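Local coordinates for Bpsl2520 (Burkholderia pseudomallei K96243, PDB 6F03), which is a secreted antigen of unknown function, probably exported, from the uncharacterised DUF2059 family, at residues A36-L50 with Q129-K143. Sequence-based numbering, arbitrary orientation. Where two conformers were deposited one is given.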
loop_
_atom_site.group_PDB
_atom_site.type_symbol
_atom_site.label_atom_id
_atom_site.label_comp_id
_atom_site.label_asym_id
_atom_site.label_seq_id
_atom_site.Cartn_x
_atom_site.Cartn_y
_atom_site.Cartn_z
ATOM N N ALA B 36 -1.575 -25.106 -10.043
ATOM C CA ALA B 36 -1.868 -26.536 -10.008
ATOM C C ALA B 36 -3.330 -26.839 -10.329
ATOM O O ALA B 36 -4.193 -25.957 -10.287
ATOM C CB ALA B 36 -1.527 -27.115 -8.630
ATOM N N PRO B 37 -3.627 -28.106 -10.639
ATOM C CA PRO B 37 -5.013 -28.524 -10.926
ATOM C C PRO B 37 -5.850 -28.634 -9.656
ATOM O O PRO B 37 -5.412 -29.216 -8.662
ATOM C CB PRO B 37 -4.848 -29.894 -11.603
ATOM C CG PRO B 37 -3.377 -30.097 -11.812
ATOM C CD PRO B 37 -2.662 -29.196 -10.861
ATOM N N ILE B 38 -7.013 -27.986 -9.661
ATOM C CA ILE B 38 -7.933 -27.989 -8.521
ATOM C C ILE B 38 -8.908 -29.152 -8.697
ATOM O O ILE B 38 -9.582 -29.251 -9.728
ATOM C CB ILE B 38 -8.695 -26.655 -8.417
ATOM C CG1 ILE B 38 -7.735 -25.462 -8.369
ATOM C CG2 ILE B 38 -9.610 -26.643 -7.204
ATOM C CD1 ILE B 38 -8.423 -24.115 -8.597
ATOM N N ASP B 39 -9.007 -30.025 -7.695
ATOM C CA ASP B 39 -9.963 -31.124 -7.816
ATOM C C ASP B 39 -11.403 -30.595 -7.778
ATOM O O ASP B 39 -11.678 -29.482 -7.328
ATOM C CB ASP B 39 -9.764 -32.170 -6.716
ATOM C CG ASP B 39 -9.959 -31.611 -5.328
ATOM O OD1 ASP B 39 -9.046 -30.933 -4.821
ATOM O OD2 ASP B 39 -11.033 -31.858 -4.741
ATOM N N ALA B 40 -12.331 -31.430 -8.242
ATOM C CA ALA B 40 -13.675 -30.951 -8.548
ATOM C C ALA B 40 -14.410 -30.461 -7.299
ATOM O O ALA B 40 -15.056 -29.405 -7.329
ATOM C CB ALA B 40 -14.473 -32.059 -9.240
ATOM N N ASP B 41 -14.306 -31.194 -6.187
ATOM C CA ASP B 41 -15.058 -30.812 -4.999
ATOM C C ASP B 41 -14.475 -29.561 -4.361
ATOM O O ASP B 41 -15.220 -28.738 -3.813
ATOM C CB ASP B 41 -15.090 -31.968 -3.992
ATOM C CG ASP B 41 -15.884 -33.158 -4.503
ATOM O OD1 ASP B 41 -16.825 -32.940 -5.306
ATOM O OD2 ASP B 41 -15.554 -34.309 -4.116
ATOM N N LYS B 42 -13.156 -29.388 -4.452
ATOM C CA LYS B 42 -12.536 -28.159 -3.973
ATOM C C LYS B 42 -12.903 -26.966 -4.857
ATOM O O LYS B 42 -13.189 -25.879 -4.345
ATOM C CB LYS B 42 -11.021 -28.335 -3.885
ATOM C CG LYS B 42 -10.319 -27.188 -3.165
ATOM C CD LYS B 42 -8.889 -27.571 -2.798
ATOM C CE LYS B 42 -8.292 -26.540 -1.869
ATOM N NZ LYS B 42 -6.893 -26.867 -1.481
ATOM N N LYS B 43 -12.900 -27.145 -6.182
ATOM C CA LYS B 43 -13.291 -26.059 -7.075
ATOM C C LYS B 43 -14.705 -25.572 -6.764
ATOM O O LYS B 43 -14.949 -24.364 -6.641
ATOM C CB LYS B 43 -13.184 -26.504 -8.534
ATOM C CG LYS B 43 -13.479 -25.382 -9.549
ATOM C CD LYS B 43 -13.356 -25.854 -11.003
ATOM C CE LYS B 43 -13.872 -24.803 -11.999
ATOM N NZ LYS B 43 -13.110 -23.524 -12.026
ATOM N N ALA B 44 -15.652 -26.503 -6.628
ATOM C CA ALA B 44 -17.026 -26.105 -6.344
ATOM C C ALA B 44 -17.136 -25.404 -4.998
ATOM O O ALA B 44 -17.945 -24.491 -4.840
ATOM C CB ALA B 44 -17.949 -27.323 -6.392
ATOM N N ALA B 45 -16.327 -25.798 -4.020
ATOM C CA ALA B 45 -16.370 -25.103 -2.737
ATOM C C ALA B 45 -15.832 -23.686 -2.872
ATOM O O ALA B 45 -16.411 -22.735 -2.331
ATOM C CB ALA B 45 -15.581 -25.894 -1.685
ATOM N N ILE B 46 -14.746 -23.518 -3.627
ATOM C CA ILE B 46 -14.186 -22.190 -3.810
ATOM C C ILE B 46 -15.149 -21.303 -4.580
ATOM O O ILE B 46 -15.294 -20.108 -4.279
ATOM C CB ILE B 46 -12.812 -22.274 -4.491
ATOM C CG1 ILE B 46 -11.798 -22.875 -3.513
ATOM C CG2 ILE B 46 -12.402 -20.906 -4.957
ATOM C CD1 ILE B 46 -10.459 -23.315 -4.151
ATOM N N LYS B 47 -15.810 -21.855 -5.591
ATOM C CA LYS B 47 -16.793 -21.058 -6.311
ATOM C C LYS B 47 -17.852 -20.495 -5.359
ATOM O O LYS B 47 -18.238 -19.328 -5.478
ATOM C CB LYS B 47 -17.421 -21.896 -7.428
ATOM C CG LYS B 47 -18.506 -21.182 -8.221
ATOM C CD LYS B 47 -19.140 -22.147 -9.195
ATOM C CE LYS B 47 -20.277 -21.514 -9.958
ATOM N NZ LYS B 47 -21.247 -22.573 -10.372
ATOM N N ASP B 48 -18.342 -21.306 -4.411
ATOM C CA ASP B 48 -19.285 -20.777 -3.426
ATOM C C ASP B 48 -18.634 -19.747 -2.503
ATOM O O ASP B 48 -19.265 -18.744 -2.149
ATOM C CB ASP B 48 -19.920 -21.907 -2.623
ATOM C CG ASP B 48 -20.966 -22.671 -3.428
ATOM O OD1 ASP B 48 -21.350 -22.178 -4.516
ATOM O OD2 ASP B 48 -21.425 -23.740 -2.964
ATOM N N LEU B 49 -17.374 -19.953 -2.113
ATOM C CA LEU B 49 -16.717 -18.960 -1.268
ATOM C C LEU B 49 -16.557 -17.636 -2.006
ATOM O O LEU B 49 -16.821 -16.573 -1.447
ATOM C CB LEU B 49 -15.362 -19.471 -0.784
ATOM C CG LEU B 49 -14.618 -18.485 0.122
ATOM C CD1 LEU B 49 -15.527 -18.012 1.203
ATOM C CD2 LEU B 49 -13.391 -19.113 0.740
ATOM N N LEU B 50 -16.099 -17.686 -3.264
ATOM C CA LEU B 50 -15.923 -16.467 -4.057
ATOM C C LEU B 50 -17.233 -15.689 -4.197
ATOM O O LEU B 50 -17.244 -14.453 -4.137
ATOM C CB LEU B 50 -15.357 -16.827 -5.434
ATOM C CG LEU B 50 -13.893 -17.328 -5.416
ATOM C CD1 LEU B 50 -13.402 -17.675 -6.815
ATOM C CD2 LEU B 50 -12.994 -16.294 -4.753
ATOM N N GLN B 129 -7.664 -15.817 -8.135
ATOM C CA GLN B 129 -8.316 -16.003 -6.838
ATOM C C GLN B 129 -8.554 -17.478 -6.541
ATOM O O GLN B 129 -8.292 -17.940 -5.421
ATOM C CB GLN B 129 -9.630 -15.214 -6.782
ATOM C CG GLN B 129 -9.442 -13.692 -6.750
ATOM C CD GLN B 129 -10.763 -12.921 -6.932
ATOM O OE1 GLN B 129 -11.615 -13.306 -7.743
ATOM N NE2 GLN B 129 -10.937 -11.842 -6.159
ATOM N N TYR B 130 -9.035 -18.249 -7.525
ATOM C CA TYR B 130 -9.172 -19.687 -7.301
ATOM C C TYR B 130 -7.849 -20.287 -6.853
ATOM O O TYR B 130 -7.787 -21.020 -5.853
ATOM C CB TYR B 130 -9.647 -20.405 -8.572
ATOM C CG TYR B 130 -11.144 -20.474 -8.750
ATOM C CD1 TYR B 130 -11.856 -19.424 -9.357
ATOM C CD2 TYR B 130 -11.855 -21.587 -8.317
ATOM C CE1 TYR B 130 -13.248 -19.487 -9.521
ATOM C CE2 TYR B 130 -13.238 -21.664 -8.465
ATOM C CZ TYR B 130 -13.928 -20.615 -9.063
ATOM O OH TYR B 130 -15.296 -20.712 -9.206
ATOM N N ASP B 131 -6.780 -19.996 -7.605
ATOM C CA ASP B 131 -5.470 -20.585 -7.327
ATOM C C ASP B 131 -4.959 -20.166 -5.954
ATOM O O ASP B 131 -4.459 -21.003 -5.185
ATOM C CB ASP B 131 -4.474 -20.196 -8.429
ATOM C CG ASP B 131 -4.791 -20.864 -9.776
ATOM O OD1 ASP B 131 -5.495 -21.906 -9.772
ATOM O OD2 ASP B 131 -4.358 -20.332 -10.843
ATOM N N ALA B 132 -5.112 -18.886 -5.600
ATOM C CA ALA B 132 -4.644 -18.462 -4.283
ATOM C C ALA B 132 -5.403 -19.181 -3.156
ATOM O O ALA B 132 -4.791 -19.620 -2.172
ATOM C CB ALA B 132 -4.781 -16.948 -4.138
ATOM N N TYR B 133 -6.735 -19.303 -3.266
ATOM C CA TYR B 133 -7.472 -19.985 -2.200
ATOM C C TYR B 133 -7.123 -21.462 -2.138
ATOM O O TYR B 133 -6.978 -22.020 -1.049
ATOM C CB TYR B 133 -8.984 -19.802 -2.362
ATOM C CG TYR B 133 -9.430 -18.512 -1.722
ATOM C CD1 TYR B 133 -9.622 -18.430 -0.342
ATOM C CD2 TYR B 133 -9.592 -17.348 -2.487
ATOM C CE1 TYR B 133 -10.004 -17.231 0.260
ATOM C CE2 TYR B 133 -9.966 -16.151 -1.907
ATOM C CZ TYR B 133 -10.170 -16.094 -0.535
ATOM O OH TYR B 133 -10.524 -14.896 0.044
ATOM N N ALA B 134 -6.976 -22.115 -3.291
ATOM C CA ALA B 134 -6.689 -23.544 -3.287
ATOM C C ALA B 134 -5.326 -23.841 -2.674
ATOM O O ALA B 134 -5.113 -24.931 -2.128
ATOM C CB ALA B 134 -6.766 -24.097 -4.713
ATOM N N LYS B 135 -4.388 -22.904 -2.809
ATOM C CA LYS B 135 -3.025 -23.084 -2.321
ATOM C C LYS B 135 -2.934 -23.013 -0.800
ATOM O O LYS B 135 -2.157 -23.755 -0.189
ATOM C CB LYS B 135 -2.127 -22.028 -2.954
ATOM C CG LYS B 135 -0.689 -21.991 -2.464
ATOM C CD LYS B 135 0.044 -20.879 -3.228
ATOM C CE LYS B 135 1.455 -20.644 -2.733
ATOM N NZ LYS B 135 2.063 -19.486 -3.468
ATOM N N TYR B 136 -3.665 -22.099 -0.169
ATOM C CA TYR B 136 -3.480 -21.880 1.260
ATOM C C TYR B 136 -4.560 -22.533 2.130
ATOM O O TYR B 136 -4.388 -22.613 3.350
ATOM C CB TYR B 136 -3.408 -20.376 1.552
ATOM C CG TYR B 136 -2.159 -19.723 1.016
ATOM C CD1 TYR B 136 -0.919 -19.880 1.657
ATOM C CD2 TYR B 136 -2.202 -18.960 -0.145
ATOM C CE1 TYR B 136 0.238 -19.282 1.141
ATOM C CE2 TYR B 136 -1.061 -18.362 -0.649
ATOM C CZ TYR B 136 0.148 -18.524 -0.002
ATOM O OH TYR B 136 1.267 -17.918 -0.528
ATOM N N TYR B 137 -5.662 -22.999 1.552
ATOM C CA TYR B 137 -6.756 -23.519 2.360
ATOM C C TYR B 137 -7.137 -24.909 1.882
ATOM O O TYR B 137 -7.108 -25.203 0.684
ATOM C CB TYR B 137 -7.995 -22.621 2.296
ATOM C CG TYR B 137 -7.894 -21.275 3.005
ATOM C CD1 TYR B 137 -7.799 -21.185 4.388
ATOM C CD2 TYR B 137 -7.943 -20.102 2.290
ATOM C CE1 TYR B 137 -7.736 -19.945 5.030
ATOM C CE2 TYR B 137 -7.886 -18.873 2.917
ATOM C CZ TYR B 137 -7.789 -18.784 4.273
ATOM O OH TYR B 137 -7.758 -17.523 4.872
ATOM N N SER B 138 -7.521 -25.757 2.829
ATOM C CA SER B 138 -8.081 -27.042 2.455
ATOM C C SER B 138 -9.553 -26.876 2.074
ATOM O O SER B 138 -10.192 -25.869 2.389
ATOM C CB SER B 138 -7.935 -28.044 3.610
ATOM O OG SER B 138 -8.827 -27.720 4.679
ATOM N N THR B 139 -10.092 -27.896 1.401
ATOM C CA THR B 139 -11.505 -27.906 1.039
ATOM C C THR B 139 -12.403 -27.714 2.255
ATOM O O THR B 139 -13.395 -26.982 2.201
ATOM C CB THR B 139 -11.860 -29.223 0.341
ATOM O OG1 THR B 139 -11.009 -29.410 -0.795
ATOM C CG2 THR B 139 -13.290 -29.184 -0.153
ATOM N N SER B 140 -12.082 -28.357 3.366
ATOM C CA SER B 140 -12.925 -28.204 4.541
ATOM C C SER B 140 -12.794 -26.803 5.138
ATOM O O SER B 140 -13.775 -26.254 5.654
ATOM C CB SER B 140 -12.580 -29.296 5.565
ATOM O OG SER B 140 -13.292 -29.121 6.773
ATOM N N GLU B 141 -11.607 -26.200 5.063
ATOM C CA GLU B 141 -11.464 -24.829 5.552
ATOM C C GLU B 141 -12.213 -23.843 4.660
ATOM O O GLU B 141 -12.806 -22.875 5.147
ATOM C CB GLU B 141 -9.989 -24.447 5.649
ATOM C CG GLU B 141 -9.235 -25.165 6.775
ATOM C CD GLU B 141 -7.711 -25.115 6.615
ATOM O OE1 GLU B 141 -7.230 -24.764 5.512
ATOM O OE2 GLU B 141 -6.994 -25.429 7.589
ATOM N N ILE B 142 -12.192 -24.072 3.354
ATOM C CA ILE B 142 -12.971 -23.233 2.448
ATOM C C ILE B 142 -14.458 -23.308 2.784
ATOM O O ILE B 142 -15.183 -22.303 2.705
ATOM C CB ILE B 142 -12.658 -23.613 0.989
ATOM C CG1 ILE B 142 -11.211 -23.214 0.678
ATOM C CG2 ILE B 142 -13.628 -22.961 0.028
ATOM C CD1 ILE B 142 -10.610 -23.928 -0.510
ATOM N N LYS B 143 -14.951 -24.499 3.135
ATOM C CA LYS B 143 -16.362 -24.606 3.496
ATOM C C LYS B 143 -16.664 -23.897 4.815
ATOM O O LYS B 143 -17.685 -23.203 4.927
ATOM C CB LYS B 143 -16.791 -26.072 3.543
ATOM C CG LYS B 143 -16.831 -26.734 2.169
ATOM C CD LYS B 143 -17.378 -28.163 2.284
ATOM C CE LYS B 143 -17.440 -28.850 0.930
ATOM N NZ LYS B 143 -17.737 -30.302 1.075
#
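Lys-42 NZ is gripped by two backbone carbonyls where the chain turns from helix 119-136 into helix 139-150. It donates to Ala-134 O at 2.7 Å, met on a lone pair in the carbonyl plane, and to Tyr-137 O at 2.7 Å, more nearly in line with that C=O (156°). With CG anti to the backbone N and every later torsion extended, the lysine reaches straight into the turn, its CB, CG and CD passing Thr-139 OG1. A capping box between Ser-138 and Glu-141 starts the helix after the turn; Asp-39 caps helix 40-52, its OD2 accepting from Lys-42 N.

One turn further along helix 40-52, Ile-46 enters a hole formed by Tyr-130, Tyr-133, Ala-134 and Ile-142; its CG1 is pressed to 3.4 Å from Ile-142 CD1. Ile-142 returns the fit as a knob among Lys-42, Ala-45, Ile-46 and Leu-49. Tyr-130 is a knob in the hole made by Lys-43, Ile-46, Lys-47 and Leu-50. Leu-50 CD1 makes a CH-pi contact with one ring face, 3.6 Å from the Tyr-130 centroid; over the opposite face Lys-43, bent at its last torsion, brings NZ to 4.3 Å from that centroid, a cation-pi contact. The hydroxyls of Tyr-133, on helix 119-136, and Tyr-137, just after it, both hydrogen-bond Gln-161 of the second subunit.

Helix segment 40-50 thus bridges two consecutive helices, lying at 115° to 129-136 and at 22°, nearly parallel, to 139-143. A lysine charge probably helps hold the carbonyls of the turn, while interlocking side chains, mostly apolar or aromatic, bind the three helices together.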